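Local coordinates for protein ancestral D-type dye decolorizing peroxidase (Geotrichum candidum, PDB 7ANV) that probably uses hydrogen peroxide and its bound haem to oxidise dyes and related substrates, as a D-type dye-decolorizing peroxidase, at residues N268-P273 with T449-Q454; P299-P304 with F321-P326. All blocks are in the same frame, centred on the assembly; numbering follows the deposited sequence.

Contact 1. Residues N268-P273 with T449-Q454; sequences NPIKLP and TDPNNQ
Pro-273 lies over one face of the Asn-452 side-chain amide. Its CG sits above the amide carbon, and its CD comes within 3.3 Å of Asn-452 OD1. Leu-272 CD2 approaches the same oxygen and also packs on Pro-451 CG at 3.7 Å. The Leu-272 side chain crosses both partners at about a right angle. With CG anti to its carbonyl carbon (chi1 -60°), Asn-452 turns its amide toward Pro-273. The other flat group is the Asp-450 carboxylate. One of its faces is turned to its own loop. Asn-452 N donates to Asp-450 OD1 (3.0 Å), an Asx turn, and Asn-453 ND2 donates to Asp-450 OD2 (3.0 Å). Both donors stand on the same side, 39° and 47° out of the carboxylate plane. Water 2 lies over the opposite face, weakly bonded to OD2 and firmly to Lys-271 N. Water 1 joins Asp-450 OD1 to Lys-271 O, at 2.8 and 2.7 Å. Ile-270 CD1 touches Thr-449 O at 3.3 Å. That oxygen is hydrogen-bonded by Arg-289 NE. A type I turn spans Asp-450 to Asn-453. Van der Waals contacts and two waters thus join the loop between helices 258-267 and 279-291 to that between strands 445-446 and 458-459. Polar pairing across the contact runs through water, to a carboxylate that its own turn holds in place.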
loop_
_atom_site.group_PDB
_atom_site.type_symbol
_atom_site.label_atom_id
_atom_site.label_comp_id
_atom_site.label_asym_id
_atom_site.label_seq_id
_atom_site.Cartn_x
_atom_site.Cartn_y
_atom_site.Cartn_z
ATOM N N ASN A 268 10.932 10.475 -23.112
ATOM C CA ASN A 268 11.858 9.318 -23.061
ATOM C C ASN A 268 11.284 8.100 -23.766
ATOM O O ASN A 268 11.416 6.976 -23.251
ATOM C CB ASN A 268 12.201 8.997 -21.612
ATOM C CG ASN A 268 13.102 10.067 -21.032
ATOM O OD1 ASN A 268 14.286 10.121 -21.354
ATOM N ND2 ASN A 268 12.540 10.960 -20.243
ATOM N N PRO A 269 10.683 8.235 -24.960
ATOM C CA PRO A 269 10.123 7.047 -25.622
ATOM C C PRO A 269 11.234 6.032 -25.938
ATOM O O PRO A 269 12.335 6.423 -26.400
ATOM C CB PRO A 269 9.537 7.621 -26.922
ATOM C CG PRO A 269 10.410 8.846 -27.188
ATOM C CD PRO A 269 10.605 9.446 -25.802
ATOM N N ILE A 270 10.937 4.765 -25.715
ATOM C CA ILE A 270 11.797 3.641 -26.158
ATOM C C ILE A 270 11.721 3.557 -27.685
ATOM O O ILE A 270 10.605 3.562 -28.243
ATOM C CB ILE A 270 11.394 2.329 -25.468
ATOM C CG1 ILE A 270 11.620 2.435 -23.971
ATOM C CG2 ILE A 270 12.157 1.154 -26.060
ATOM C CD1 ILE A 270 10.831 1.437 -23.169
ATOM N N LYS A 271 12.880 3.527 -28.315
ATOM C CA LYS A 271 13.035 3.182 -29.748
ATOM C C LYS A 271 13.672 1.801 -29.876
ATOM O O LYS A 271 14.843 1.628 -29.522
ATOM C CB LYS A 271 13.883 4.230 -30.463
ATOM C CG LYS A 271 13.359 5.641 -30.285
ATOM C CD LYS A 271 14.332 6.740 -30.672
ATOM C CE LYS A 271 14.045 7.986 -29.855
ATOM N NZ LYS A 271 14.858 9.141 -30.308
ATOM N N LEU A 272 12.892 0.844 -30.334
ATOM C CA LEU A 272 13.330 -0.548 -30.555
ATOM C C LEU A 272 14.017 -0.614 -31.901
ATOM O O LEU A 272 13.799 0.254 -32.749
ATOM C CB LEU A 272 12.121 -1.469 -30.524
ATOM C CG LEU A 272 11.313 -1.521 -29.234
ATOM C CD1 LEU A 272 10.175 -2.493 -29.411
ATOM C CD2 LEU A 272 12.175 -1.922 -28.064
ATOM N N PRO A 273 14.910 -1.607 -32.124
ATOM C CA PRO A 273 15.520 -1.788 -33.425
ATOM C C PRO A 273 14.468 -1.795 -34.544
ATOM O O PRO A 273 13.426 -2.412 -34.427
ATOM C CB PRO A 273 16.216 -3.152 -33.320
ATOM C CG PRO A 273 16.506 -3.287 -31.838
ATOM C CD PRO A 273 15.311 -2.640 -31.153
ATOM N N THR A 449 15.487 -0.394 -19.003
ATOM C CA THR A 449 14.182 0.008 -19.573
ATOM C C THR A 449 14.183 -0.209 -21.084
ATOM O O THR A 449 13.100 -0.449 -21.618
ATOM C CB THR A 449 13.792 1.441 -19.195
ATOM O OG1 THR A 449 14.750 2.337 -19.742
ATOM C CG2 THR A 449 13.716 1.595 -17.707
ATOM N N ASP A 450 15.326 -0.096 -21.740
ATOM C CA ASP A 450 15.408 -0.396 -23.198
ATOM C C ASP A 450 15.733 -1.878 -23.348
ATOM O O ASP A 450 16.840 -2.281 -23.033
ATOM C CB ASP A 450 16.446 0.494 -23.861
ATOM C CG ASP A 450 16.598 0.217 -25.336
ATOM O OD1 ASP A 450 16.091 -0.827 -25.821
ATOM O OD2 ASP A 450 17.247 1.037 -25.983
ATOM N N PRO A 451 14.807 -2.738 -23.804
ATOM C CA PRO A 451 15.053 -4.182 -23.767
ATOM C C PRO A 451 16.191 -4.604 -24.692
ATOM O O PRO A 451 16.738 -5.683 -24.497
ATOM C CB PRO A 451 13.701 -4.790 -24.167
ATOM C CG PRO A 451 13.066 -3.728 -25.002
ATOM C CD PRO A 451 13.498 -2.407 -24.369
ATOM N N ASN A 452 16.510 -3.792 -25.704
ATOM C CA ASN A 452 17.592 -4.160 -26.661
ATOM C C ASN A 452 18.886 -3.455 -26.275
ATOM O O ASN A 452 19.915 -3.711 -26.988
ATOM C CB ASN A 452 17.181 -3.910 -28.110
ATOM C CG ASN A 452 15.962 -4.732 -28.465
ATOM O OD1 ASN A 452 14.833 -4.270 -28.326
ATOM N ND2 ASN A 452 16.185 -5.987 -28.856
ATOM N N ASN A 453 18.881 -2.637 -25.204
ATOM C CA ASN A 453 20.123 -1.970 -24.717
ATOM C C ASN A 453 20.033 -1.856 -23.206
ATOM O O ASN A 453 19.942 -0.769 -22.701
ATOM C CB ASN A 453 20.367 -0.592 -25.321
ATOM C CG ASN A 453 20.544 -0.643 -26.820
ATOM O OD1 ASN A 453 21.594 -1.063 -27.311
ATOM N ND2 ASN A 453 19.527 -0.216 -27.549
ATOM N N GLN A 454 20.027 -3.002 -22.536
ATOM C CA GLN A 454 19.632 -3.092 -21.120
ATOM C C GLN A 454 20.686 -2.427 -20.230
ATOM O O GLN A 454 20.339 -2.112 -19.115
ATOM C CB GLN A 454 19.421 -4.545 -20.719
ATOM C CG GLN A 454 18.178 -5.137 -21.377
ATOM C CD GLN A 454 18.061 -6.622 -21.181
ATOM O OE1 GLN A 454 18.516 -7.181 -20.182
ATOM N NE2 GLN A 454 17.475 -7.271 -22.168
HETATM O O HOH W 1 16.224 -0.505 -28.580
HETATM O O HOH W 2 15.299 3.574 -26.856
#

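Contact 2. Residues P299-P304 with F321-P326; sequences PIDITP and FRFDHP
Phe-321 opens the second segment by packing its CE1 against Pro-299 CB at 3.3 Å. Both segments are loops in the C-terminal half of a dimeric alpha+beta barrel fold, and the Phe-321 side chain is about 5 Å from the haem. Its CD2 lies 3.7 Å from Asp-301 CB, its CB meets Ile-302 CG1, and Phe-323 CZ lies at the edge of its ring. Arg-322 takes part through its backbone: N donates to water 4. Next, Phe-323 N donates to Asp-301 OD2 (2.9 Å, 140°), from 40° above the carboxylate plane. Asp-301 CG is anti to its own N (chi1 -161°), which carries the carboxylate across to this N-H and beside Phe-323 CD1. Residues 300-302 follow a short helical turn, where Pro-299 O accepts from both Ile-302 N and Thr-303 N. Water 4 lies 2.6 Å from Asp-324 OD1. His-325 N donates to water 5, which also lies 2.7 Å from Asp-301 OD2. With an alanine in place of Asp-301, Phe-323 N would probably lose its acceptor and water 5 its anchor. A cis peptide precedes Pro-326. Water 3 lies between the segments, 2.7 Å from Asp-301 OD1 and 2.9 Å from Pro-326 O.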
loop_
_atom_site.group_PDB
_atom_site.type_symbol
_atom_site.label_atom_id
_atom_site.label_comp_id
_atom_site.label_asym_id
_atom_site.label_seq_id
_atom_site.Cartn_x
_atom_site.Cartn_y
_atom_site.Cartn_z
ATOM N N PRO A 299 0.358 -7.987 -17.352
ATOM C CA PRO A 299 1.747 -7.976 -16.887
ATOM C C PRO A 299 2.731 -8.089 -18.059
ATOM O O PRO A 299 2.535 -8.939 -18.931
ATOM C CB PRO A 299 1.813 -9.227 -15.989
ATOM C CG PRO A 299 0.821 -10.133 -16.607
ATOM C CD PRO A 299 -0.332 -9.231 -17.007
ATOM N N ILE A 300 3.800 -7.315 -18.019
ATOM C CA ILE A 300 4.798 -7.313 -19.131
ATOM C C ILE A 300 5.587 -8.620 -19.159
ATOM O O ILE A 300 6.055 -8.966 -20.241
ATOM C CB ILE A 300 5.715 -6.078 -19.088
ATOM C CG1 ILE A 300 6.637 -6.049 -17.866
ATOM C CG2 ILE A 300 4.887 -4.807 -19.218
ATOM C CD1 ILE A 300 7.492 -4.804 -17.782
ATOM N N ASP A 301 5.714 -9.347 -18.054
ATOM C CA ASP A 301 6.407 -10.656 -18.088
ATOM C C ASP A 301 5.632 -11.619 -18.984
ATOM O O ASP A 301 6.232 -12.561 -19.469
ATOM C CB ASP A 301 6.649 -11.251 -16.714
ATOM C CG ASP A 301 7.728 -12.329 -16.698
ATOM O OD1 ASP A 301 8.759 -12.128 -17.370
ATOM O OD2 ASP A 301 7.586 -13.301 -15.932
ATOM N N ILE A 302 4.331 -11.418 -19.158
ATOM C CA ILE A 302 3.511 -12.262 -20.055
ATOM C C ILE A 302 3.470 -11.617 -21.434
ATOM O O ILE A 302 3.613 -12.383 -22.421
ATOM C CB ILE A 302 2.123 -12.526 -19.474
ATOM C CG1 ILE A 302 2.241 -13.243 -18.135
ATOM C CG2 ILE A 302 1.296 -13.307 -20.472
ATOM C CD1 ILE A 302 0.938 -13.629 -17.535
ATOM N N THR A 303 3.259 -10.299 -21.512
ATOM C CA THR A 303 3.058 -9.603 -22.810
ATOM C C THR A 303 3.971 -8.393 -22.855
ATOM O O THR A 303 3.564 -7.307 -22.486
ATOM C CB THR A 303 1.579 -9.332 -23.090
ATOM O OG1 THR A 303 1.455 -8.749 -24.403
ATOM C CG2 THR A 303 0.878 -8.523 -22.027
ATOM N N PRO A 304 5.263 -8.593 -23.199
ATOM C CA PRO A 304 6.265 -7.562 -22.928
ATOM C C PRO A 304 6.182 -6.346 -23.860
ATOM O O PRO A 304 6.488 -5.265 -23.426
ATOM C CB PRO A 304 7.618 -8.262 -23.069
ATOM C CG PRO A 304 7.288 -9.525 -23.846
ATOM C CD PRO A 304 5.866 -9.905 -23.483
ATOM N N PHE A 321 2.841 -15.342 -13.667
ATOM C CA PHE A 321 4.246 -15.122 -14.116
ATOM C C PHE A 321 5.125 -15.112 -12.874
ATOM O O PHE A 321 4.597 -14.871 -11.746
ATOM C CB PHE A 321 4.411 -13.818 -14.901
ATOM C CG PHE A 321 4.026 -12.589 -14.130
ATOM C CD1 PHE A 321 2.698 -12.202 -14.027
ATOM C CD2 PHE A 321 4.982 -11.824 -13.456
ATOM C CE1 PHE A 321 2.324 -11.098 -13.285
ATOM C CE2 PHE A 321 4.594 -10.741 -12.677
ATOM C CZ PHE A 321 3.270 -10.352 -12.612
ATOM N N ARG A 322 6.426 -15.352 -13.054
ATOM C CA ARG A 322 7.359 -15.316 -11.908
ATOM C C ARG A 322 8.739 -14.761 -12.293
ATOM O O ARG A 322 9.628 -14.886 -11.460
ATOM C CB ARG A 322 7.441 -16.726 -11.323
ATOM C CG ARG A 322 8.122 -17.733 -12.219
ATOM C CD ARG A 322 7.958 -19.124 -11.611
ATOM N NE ARG A 322 8.544 -19.131 -10.285
ATOM C CZ ARG A 322 9.677 -19.749 -9.960
ATOM N NH1 ARG A 322 10.344 -20.412 -10.881
ATOM N NH2 ARG A 322 10.135 -19.681 -8.711
ATOM N N PHE A 323 8.901 -14.162 -13.476
ATOM C CA PHE A 323 10.216 -13.677 -13.975
ATOM C C PHE A 323 11.149 -14.894 -14.134
ATOM O O PHE A 323 12.289 -14.861 -13.662
ATOM C CB PHE A 323 10.798 -12.613 -13.020
ATOM C CG PHE A 323 9.844 -11.521 -12.605
ATOM C CD1 PHE A 323 9.180 -10.761 -13.559
ATOM C CD2 PHE A 323 9.592 -11.257 -11.260
ATOM C CE1 PHE A 323 8.266 -9.788 -13.198
ATOM C CE2 PHE A 323 8.701 -10.259 -10.897
ATOM C CZ PHE A 323 8.062 -9.498 -11.869
ATOM N N ASP A 324 10.665 -15.984 -14.720
ATOM C CA ASP A 324 11.500 -17.225 -14.828
ATOM C C ASP A 324 11.864 -17.561 -16.268
ATOM O O ASP A 324 12.490 -18.669 -16.449
ATOM C CB ASP A 324 10.842 -18.442 -14.166
ATOM C CG ASP A 324 9.513 -18.844 -14.781
ATOM O OD1 ASP A 324 9.104 -18.189 -15.783
ATOM O OD2 ASP A 324 8.893 -19.819 -14.246
ATOM N N HIS A 325 11.522 -16.755 -17.275
ATOM C CA HIS A 325 11.879 -17.123 -18.684
ATOM C C HIS A 325 12.024 -15.856 -19.517
ATOM O O HIS A 325 11.086 -15.506 -20.239
ATOM C CB HIS A 325 10.815 -18.053 -19.323
ATOM C CG HIS A 325 11.012 -19.515 -19.081
ATOM N ND1 HIS A 325 10.456 -20.182 -17.982
ATOM C CD2 HIS A 325 11.670 -20.461 -19.789
ATOM C CE1 HIS A 325 10.783 -21.463 -18.023
ATOM N NE2 HIS A 325 11.518 -21.660 -19.123
ATOM N N PRO A 326 13.147 -15.102 -19.431
ATOM C CA PRO A 326 14.367 -15.516 -18.722
ATOM C C PRO A 326 14.313 -15.308 -17.199
ATOM O O PRO A 326 13.536 -14.455 -16.729
ATOM C CB PRO A 326 15.436 -14.580 -19.319
ATOM C CG PRO A 326 14.689 -13.299 -19.708
ATOM C CD PRO A 326 13.272 -13.747 -20.008
HETATM O O HOH W 3 11.430 -12.483 -17.238
HETATM O O HOH W 4 7.081 -16.492 -15.565
HETATM O O HOH W 5 9.070 -15.280 -16.969
#

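From the N terminus, the chain first builds the sheet containing strand 20-28. It then runs through strand 247-256 and helix 258-267 into 268-273, the first side of contact 1. Helix 279-291 follows, and 299-304 begins contact 2. That contact closes soon, at 321-326, tying together the loops flanking helix 309-312. Contact 1 closes much later, at 449-454, and ties the loop after helix 258-267 to the loop between strands 445-446 and 458-459. Contact 2 is therefore nested inside contact 1. Their centres are about 17 Å apart, and they do not touch. Ile-300 and Pro-451 each pack on Arg-289 of helix 279-291. Phe-321 brings contact 2 to about 5 Å from the haem.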